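PDB 3KSX: nitrate transport protein from Xanthomonas axonopodis pv. citri, which probably serves as the periplasmic substrate-binding component of an alkanesulfonate uptake system, and is captured here with the sulfonate buffer MOPS bound. Local coordinates for residues L72-N76 / V77-D81; G86-P89 / P90-Q94; A172-A176 / G177-A181. All blocks are in the same frame, centred on the assembly; numbering follows the deposited sequence.

Contact 1 of 3, residues L72-N76 / V77-D81; sequences LEALN and VGSID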
loop_
_atom_site.group_PDB
_atom_site.type_symbol
_atom_site.label_atom_id
_atom_site.label_comp_id
_atom_site.label_asym_id
_atom_site.label_seq_id
_atom_site.Cartn_x
_atom_site.Cartn_y
_atom_site.Cartn_z
ATOM N N LEU A 72 1.229 -1.286 10.238
ATOM C CA LEU A 72 0.395 -2.194 11.066
ATOM C C LEU A 72 1.010 -2.665 12.416
ATOM O O LEU A 72 0.307 -2.817 13.441
ATOM C CB LEU A 72 -0.017 -3.434 10.250
ATOM C CG LEU A 72 -1.249 -3.393 9.322
ATOM C CD1 LEU A 72 -2.488 -3.540 10.155
ATOM C CD2 LEU A 72 -1.317 -2.134 8.547
ATOM N N GLU A 73 2.308 -2.798 12.474
ATOM C CA GLU A 73 2.919 -3.191 13.724
ATOM C C GLU A 73 2.725 -2.046 14.700
ATOM O O GLU A 73 2.506 -2.268 15.884
ATOM C CB GLU A 73 4.432 -3.334 13.495
ATOM C CG GLU A 73 4.826 -4.634 12.745
ATOM C CD GLU A 73 4.686 -5.946 13.553
ATOM O OE1 GLU A 73 4.303 -5.920 14.749
ATOM O OE2 GLU A 73 4.936 -7.026 12.943
ATOM N N ALA A 74 2.867 -0.833 14.212
ATOM C CA ALA A 74 2.565 0.384 15.050
ATOM C C ALA A 74 1.111 0.449 15.468
ATOM O O ALA A 74 0.792 0.863 16.584
ATOM C CB ALA A 74 2.991 1.685 14.322
ATOM N N LEU A 75 0.166 0.149 14.581
ATOM C CA LEU A 75 -1.241 0.192 15.009
ATOM C C LEU A 75 -1.436 -0.811 16.122
ATOM O O LEU A 75 -2.266 -0.565 17.040
ATOM C CB LEU A 75 -2.188 -0.134 13.803
ATOM C CG LEU A 75 -3.685 -0.224 14.019
ATOM C CD1 LEU A 75 -4.079 1.212 14.163
ATOM C CD2 LEU A 75 -4.247 -0.850 12.726
ATOM N N ASN A 76 -0.701 -1.947 16.061
ATOM C CA ASN A 76 -0.978 -3.026 17.003
ATOM C C ASN A 76 -0.514 -2.661 18.390
ATOM O O ASN A 76 -1.141 -3.056 19.372
ATOM C CB ASN A 76 -0.312 -4.333 16.585
ATOM C CG ASN A 76 -0.680 -5.470 17.481
ATOM O OD1 ASN A 76 -1.838 -5.763 17.685
ATOM N ND2 ASN A 76 0.327 -6.128 18.024
ATOM N N VAL A 77 0.604 -1.930 18.487
ATOM C CA VAL A 77 1.069 -1.438 19.790
ATOM C C VAL A 77 0.457 -0.089 20.191
ATOM O O VAL A 77 0.885 0.530 21.192
ATOM C CB VAL A 77 2.596 -1.404 19.844
ATOM C CG1 VAL A 77 3.120 -2.799 19.678
ATOM C CG2 VAL A 77 3.155 -0.458 18.800
ATOM N N GLY A 78 -0.520 0.419 19.449
ATOM C CA GLY A 78 -1.052 1.752 19.850
ATOM C C GLY A 78 -0.329 3.054 19.499
ATOM O O GLY A 78 -0.767 4.125 19.986
ATOM N N SER A 79 0.726 2.995 18.656
ATOM C CA SER A 79 1.563 4.131 18.255
ATOM C C SER A 79 0.726 5.029 17.327
ATOM O O SER A 79 1.026 6.206 17.149
ATOM C CB SER A 79 2.760 3.616 17.399
ATOM O OG SER A 79 3.585 2.961 18.269
ATOM N N ILE A 80 -0.247 4.425 16.645
ATOM C CA ILE A 80 -1.213 5.167 15.807
ATOM C C ILE A 80 -2.552 4.474 16.034
ATOM O O ILE A 80 -2.582 3.342 16.502
ATOM C CB ILE A 80 -0.802 5.108 14.310
ATOM C CG1 ILE A 80 -0.690 3.622 13.813
ATOM C CG2 ILE A 80 0.472 5.973 14.056
ATOM C CD1 ILE A 80 -0.490 3.557 12.287
ATOM N N ASP A 81 -3.626 5.063 15.575
ATOM C CA ASP A 81 -4.950 4.514 15.770
ATOM C C ASP A 81 -5.692 4.323 14.448
ATOM O O ASP A 81 -6.757 3.719 14.411
ATOM C CB ASP A 81 -5.710 5.456 16.673
ATOM C CG ASP A 81 -5.226 5.376 18.066
ATOM O OD1 ASP A 81 -4.689 4.332 18.428
ATOM O OD2 ASP A 81 -5.385 6.312 18.811
#
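With CG anti to the backbone N (chi1 177°), Leu75 carries its branched end to the backbone of Ile80 and Asp81; in return, Ile80 places CG1 between its own backbone N and carbonyl carbon (chi1 57°), a torsion that turns CG1 onto the backbone of Leu75, 3.7 Å from Leu75 CA. Leu75 belongs to the Schellman motif that ends helix 68-76 before strand 82-86, and Ile80 follows it. The motif's outer bond runs from Ser79 N to Ala74 O at 3.0 Å, and the inner one from Gly78 N to Leu75 O at 3.1 Å, its donor above the carbonyl plane. Gly78 is the C-prime residue: its phi is 80°, a positive value that glycine, with no CB to meet the preceding carbonyl, adopts readily. One step earlier, Val77 N still makes a helical bond to Glu73 O at 3.2 Å. Small, apolar Ala74 lets the returning chain come close, its CB meeting Ser79 CB at 3.6 Å. The branched Ile80 fills the hydrophobic side of the turn, where CG1 lies 4.0 Å from Leu75 CB and 4.2 Å from Ala74 CB. Strand 59-65 covers this side through Val63 and Phe65, while Leu215 of strand 212-217 meets Leu75. Past the apolar pair, at the backbone of the same isoleucine, Leu75 CD1 rests 3.5 Å from Ile80 O.

Contact 2 of 3, residues G86-P89 / P90-Q94; sequences GDIP and PLFAQ
The backbone leaves strand 82-86 around Gly86 and enters the first turns of helix 88-95, where Phe92 N binds Ile88 O at 3.0 Å and Ala93 N binds Pro89 O at 2.8 Å. Leu91 N also approaches Ile88 O, but that bond is weak. Among the side chains, Ile88 and Phe92, one helical turn apart, run side by side in the same direction. CG2 of Ile88 is anti to its backbone N and leans on the ring, 3.4 Å from Phe92 CE1, at an oblique angle; CG1, on the other branch, leads to CD1, which meets Leu91 CD1 at 4.1 Å. Beta-branching thus lets one isoleucine serve two neighbours. The consecutive prolines Pro89 and Pro90 suit the first turn of a helix, where an amide hydrogen is not needed for a bond to a preceding turn. Their rings lie alongside each other, and the packing is tight, with Pro89 CB only 3.3 Å from Pro90 CD. Pro90 CG also sits 3.5 Å from Asp87 O, a carbonyl that accepts a hydrogen bond from Gln287. At the start of the segment, Gly86 N is hydrogen-bonded to the bound MOPS, which places this helix start beside the ligand pocket. Helix 281-296 covers one side, Thr290 touching Ile88 and Leu91 while Phe294 packs on Phe92; Tyr102 of strand 100-106 meets Pro90 and Leu91, and helix 141-152 reaches Asp87 and Ile88 through Asn144.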
loop_
_atom_site.group_PDB
_atom_site.type_symbol
_atom_site.label_atom_id
_atom_site.label_comp_id
_atom_site.label_asym_id
_atom_site.label_seq_id
_atom_site.Cartn_x
_atom_site.Cartn_y
_atom_site.Cartn_z
ATOM N N GLY A 86 -1.752 -1.447 2.045
ATOM C CA GLY A 86 -2.133 -2.460 1.009
ATOM C C GLY A 86 -3.127 -3.516 1.511
ATOM O O GLY A 86 -3.505 -3.542 2.655
ATOM N N ASP A 87 -3.492 -4.457 0.656
ATOM C CA ASP A 87 -4.479 -5.442 1.034
ATOM C C ASP A 87 -3.826 -6.531 1.935
ATOM O O ASP A 87 -4.436 -7.100 2.863
ATOM C CB ASP A 87 -5.088 -6.058 -0.208
ATOM C CG ASP A 87 -4.125 -6.758 -1.120
ATOM O OD1 ASP A 87 -2.930 -6.406 -1.301
ATOM O OD2 ASP A 87 -4.612 -7.710 -1.824
ATOM N N ILE A 88 -2.534 -6.770 1.728
ATOM C CA ILE A 88 -1.805 -7.835 2.482
ATOM C C ILE A 88 -1.380 -7.546 3.918
ATOM O O ILE A 88 -1.477 -8.494 4.786
ATOM C CB ILE A 88 -0.570 -8.406 1.658
ATOM C CG1 ILE A 88 -0.978 -8.731 0.198
ATOM C CG2 ILE A 88 0.164 -9.589 2.402
ATOM C CD1 ILE A 88 -2.221 -9.709 0.107
ATOM N N PRO A 89 -0.942 -6.292 4.213
ATOM C CA PRO A 89 -0.488 -6.041 5.601
ATOM C C PRO A 89 -1.515 -6.428 6.703
ATOM O O PRO A 89 -1.140 -7.138 7.675
ATOM C CB PRO A 89 -0.141 -4.575 5.619
ATOM C CG PRO A 89 0.430 -4.331 4.138
ATOM C CD PRO A 89 -0.588 -5.171 3.318
ATOM N N PRO A 90 -2.798 -6.055 6.537
ATOM C CA PRO A 90 -3.738 -6.428 7.567
ATOM C C PRO A 90 -3.955 -7.915 7.722
ATOM O O PRO A 90 -4.279 -8.356 8.817
ATOM C CB PRO A 90 -5.047 -5.714 7.200
ATOM C CG PRO A 90 -4.880 -5.238 5.773
ATOM C CD PRO A 90 -3.379 -5.158 5.514
ATOM N N LEU A 91 -3.796 -8.689 6.639
ATOM C CA LEU A 91 -3.928 -10.136 6.696
ATOM C C LEU A 91 -2.794 -10.677 7.570
ATOM O O LEU A 91 -2.971 -11.535 8.445
ATOM C CB LEU A 91 -3.872 -10.703 5.265
ATOM C CG LEU A 91 -5.114 -10.412 4.412
ATOM C CD1 LEU A 91 -4.922 -10.919 2.943
ATOM C CD2 LEU A 91 -6.357 -10.950 5.080
ATOM N N PHE A 92 -1.599 -10.154 7.337
ATOM C CA PHE A 92 -0.488 -10.619 8.183
ATOM C C PHE A 92 -0.691 -10.180 9.602
ATOM O O PHE A 92 -0.385 -10.918 10.467
ATOM C CB PHE A 92 0.880 -10.114 7.654
ATOM C CG PHE A 92 1.491 -11.012 6.621
ATOM C CD1 PHE A 92 0.863 -11.207 5.384
ATOM C CD2 PHE A 92 2.717 -11.651 6.841
ATOM C CE1 PHE A 92 1.423 -12.076 4.420
ATOM C CE2 PHE A 92 3.293 -12.514 5.830
ATOM C CZ PHE A 92 2.633 -12.720 4.649
ATOM N N ALA A 93 -1.149 -8.950 9.856
ATOM C CA ALA A 93 -1.457 -8.503 11.235
ATOM C C ALA A 93 -2.535 -9.320 11.961
ATOM O O ALA A 93 -2.298 -9.731 13.097
ATOM C CB ALA A 93 -1.821 -7.015 11.232
ATOM N N GLN A 94 -3.688 -9.588 11.302
ATOM C CA GLN A 94 -4.728 -10.526 11.799
ATOM C C GLN A 94 -4.162 -11.900 12.097
ATOM O O GLN A 94 -4.430 -12.476 13.186
ATOM C CB GLN A 94 -5.811 -10.657 10.742
ATOM C CG GLN A 94 -6.756 -9.450 10.658
ATOM C CD GLN A 94 -7.937 -9.702 9.727
ATOM O OE1 GLN A 94 -7.815 -9.561 8.538
ATOM N NE2 GLN A 94 -9.105 -10.105 10.305
#

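Contact 3 of 3, residues A172-A176 / G177-A181; sequences AAFAA and GQVDA
Ala173 is the first residue of the last helical turn to meet the returning chain: its carbonyl O accepts Gln178 N at 2.9 Å, and its CB lies 3.7 Å from Val179 CG1. The small methyl leaves room for the chain to fold back closely. Next comes Phe174, which has CG anti to the backbone N (chi1 -168°), setting the ring where CD2 meets Val179 CG2 at 3.7 Å. The two side chains cross at about a right angle, and Pro118 of strand 113-118 adds to the apolar surroundings of the ring. The carbonyl O of Phe174 takes Gly177 N at 3.1 Å, from above its plane, and also accepts a hydrogen bond from a water, which donates another to Val179 O at 2.7 Å, bridging helix end and loop. Ala176 then leads out of the helix. The extended Gln178 side chain lies across the small alanines, its OE1 over Ala173, 3.5 Å from Ala173 CB, and reaching Ala176 CB as well. Gly177 adopts a positive phi of 82°, which glycine tolerates readily. The paired bonds back into the last turn make this a Schellman motif, closing helix 167-175 ahead of strand 181-185.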
loop_
_atom_site.group_PDB
_atom_site.type_symbol
_atom_site.label_atom_id
_atom_site.label_comp_id
_atom_site.label_asym_id
_atom_site.label_seq_id
_atom_site.Cartn_x
_atom_site.Cartn_y
_atom_site.Cartn_z
ATOM N N ALA A 172 18.585 -0.006 -2.128
ATOM C CA ALA A 172 20.063 0.041 -1.996
ATOM C C ALA A 172 20.673 -1.258 -2.452
ATOM O O ALA A 172 21.741 -1.223 -3.126
ATOM C CB ALA A 172 20.500 0.410 -0.629
ATOM N N ALA A 173 20.026 -2.400 -2.117
ATOM C CA ALA A 173 20.471 -3.732 -2.606
ATOM C C ALA A 173 20.410 -3.810 -4.141
ATOM O O ALA A 173 21.283 -4.409 -4.801
ATOM C CB ALA A 173 19.621 -4.824 -1.994
ATOM N N PHE A 174 19.377 -3.217 -4.698
ATOM C CA PHE A 174 19.178 -3.161 -6.181
ATOM C C PHE A 174 20.343 -2.347 -6.784
ATOM O O PHE A 174 20.963 -2.827 -7.725
ATOM C CB PHE A 174 17.826 -2.472 -6.522
ATOM C CG PHE A 174 17.370 -2.617 -7.962
ATOM C CD1 PHE A 174 17.718 -1.651 -8.909
ATOM C CD2 PHE A 174 16.553 -3.682 -8.358
ATOM C CE1 PHE A 174 17.278 -1.782 -10.200
ATOM C CE2 PHE A 174 16.164 -3.821 -9.655
ATOM C CZ PHE A 174 16.534 -2.842 -10.568
ATOM N N ALA A 175 20.620 -1.157 -6.233
ATOM C CA ALA A 175 21.762 -0.270 -6.681
ATOM C C ALA A 175 23.094 -0.972 -6.604
ATOM O O ALA A 175 23.960 -0.761 -7.467
ATOM C CB ALA A 175 21.829 1.032 -5.919
ATOM N N ALA A 176 23.251 -1.825 -5.622
ATOM C CA ALA A 176 24.472 -2.551 -5.402
ATOM C C ALA A 176 24.590 -3.869 -6.167
ATOM O O ALA A 176 25.563 -4.556 -6.024
ATOM C CB ALA A 176 24.648 -2.759 -3.862
ATOM N N GLY A 177 23.592 -4.284 -6.936
ATOM C CA GLY A 177 23.700 -5.505 -7.781
ATOM C C GLY A 177 23.433 -6.794 -7.029
ATOM O O GLY A 177 23.730 -7.872 -7.499
ATOM N N GLN A 178 22.800 -6.680 -5.881
ATOM C CA GLN A 178 22.546 -7.845 -4.980
ATOM C C GLN A 178 21.177 -8.565 -5.253
ATOM O O GLN A 178 20.883 -9.578 -4.648
ATOM C CB GLN A 178 22.550 -7.359 -3.537
ATOM C CG GLN A 178 23.910 -6.715 -3.121
ATOM C CD GLN A 178 23.881 -6.093 -1.785
ATOM O OE1 GLN A 178 23.100 -5.156 -1.521
ATOM N NE2 GLN A 178 24.788 -6.546 -0.920
ATOM N N VAL A 179 20.337 -7.990 -6.098
ATOM C CA VAL A 179 19.036 -8.620 -6.339
ATOM C C VAL A 179 18.771 -8.757 -7.851
ATOM O O VAL A 179 19.243 -7.965 -8.683
ATOM C CB VAL A 179 17.870 -7.828 -5.673
ATOM C CG1 VAL A 179 18.244 -7.324 -4.305
ATOM C CG2 VAL A 179 17.578 -6.676 -6.501
ATOM N N ASP A 180 18.014 -9.781 -8.206
ATOM C CA ASP A 180 17.758 -10.065 -9.601
ATOM C C ASP A 180 16.499 -9.349 -10.008
ATOM O O ASP A 180 16.350 -8.969 -11.192
ATOM C CB ASP A 180 17.640 -11.603 -9.767
ATOM C CG ASP A 180 18.958 -12.338 -9.476
ATOM O OD1 ASP A 180 19.999 -12.057 -10.120
ATOM O OD2 ASP A 180 18.968 -13.280 -8.684
ATOM N N ALA A 181 15.564 -9.152 -9.043
ATOM C CA ALA A 181 14.291 -8.454 -9.413
ATOM C C ALA A 181 13.750 -7.822 -8.142
ATOM O O ALA A 181 14.179 -8.183 -7.101
ATOM C CB ALA A 181 13.298 -9.465 -9.996
HETATM O O HOH W 1 20.534 -5.648 -8.375
#

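How the contacts relate
From the N terminus, contact 1 turns the chain out of helix 68-76 toward strand 82-86, and contact 2 comes next, where that strand hands over to helix 88-95. Contact 3 comes much later, turning helix 167-175 toward strand 181-185. The three are in series; none nests within or crosses another. Contacts 1 and 2 touch: Leu72 CD1 packs on Ala93 CB at 3.7 Å, joining the helices that precede and follow strand 82-86 in the chain. Contact 3 stands apart, its centre 31 Å from that of contact 1, and its helix leads into the other five-stranded sheet, so contacts 1 and 3 perform similar helix-to-strand turns beside different sheets.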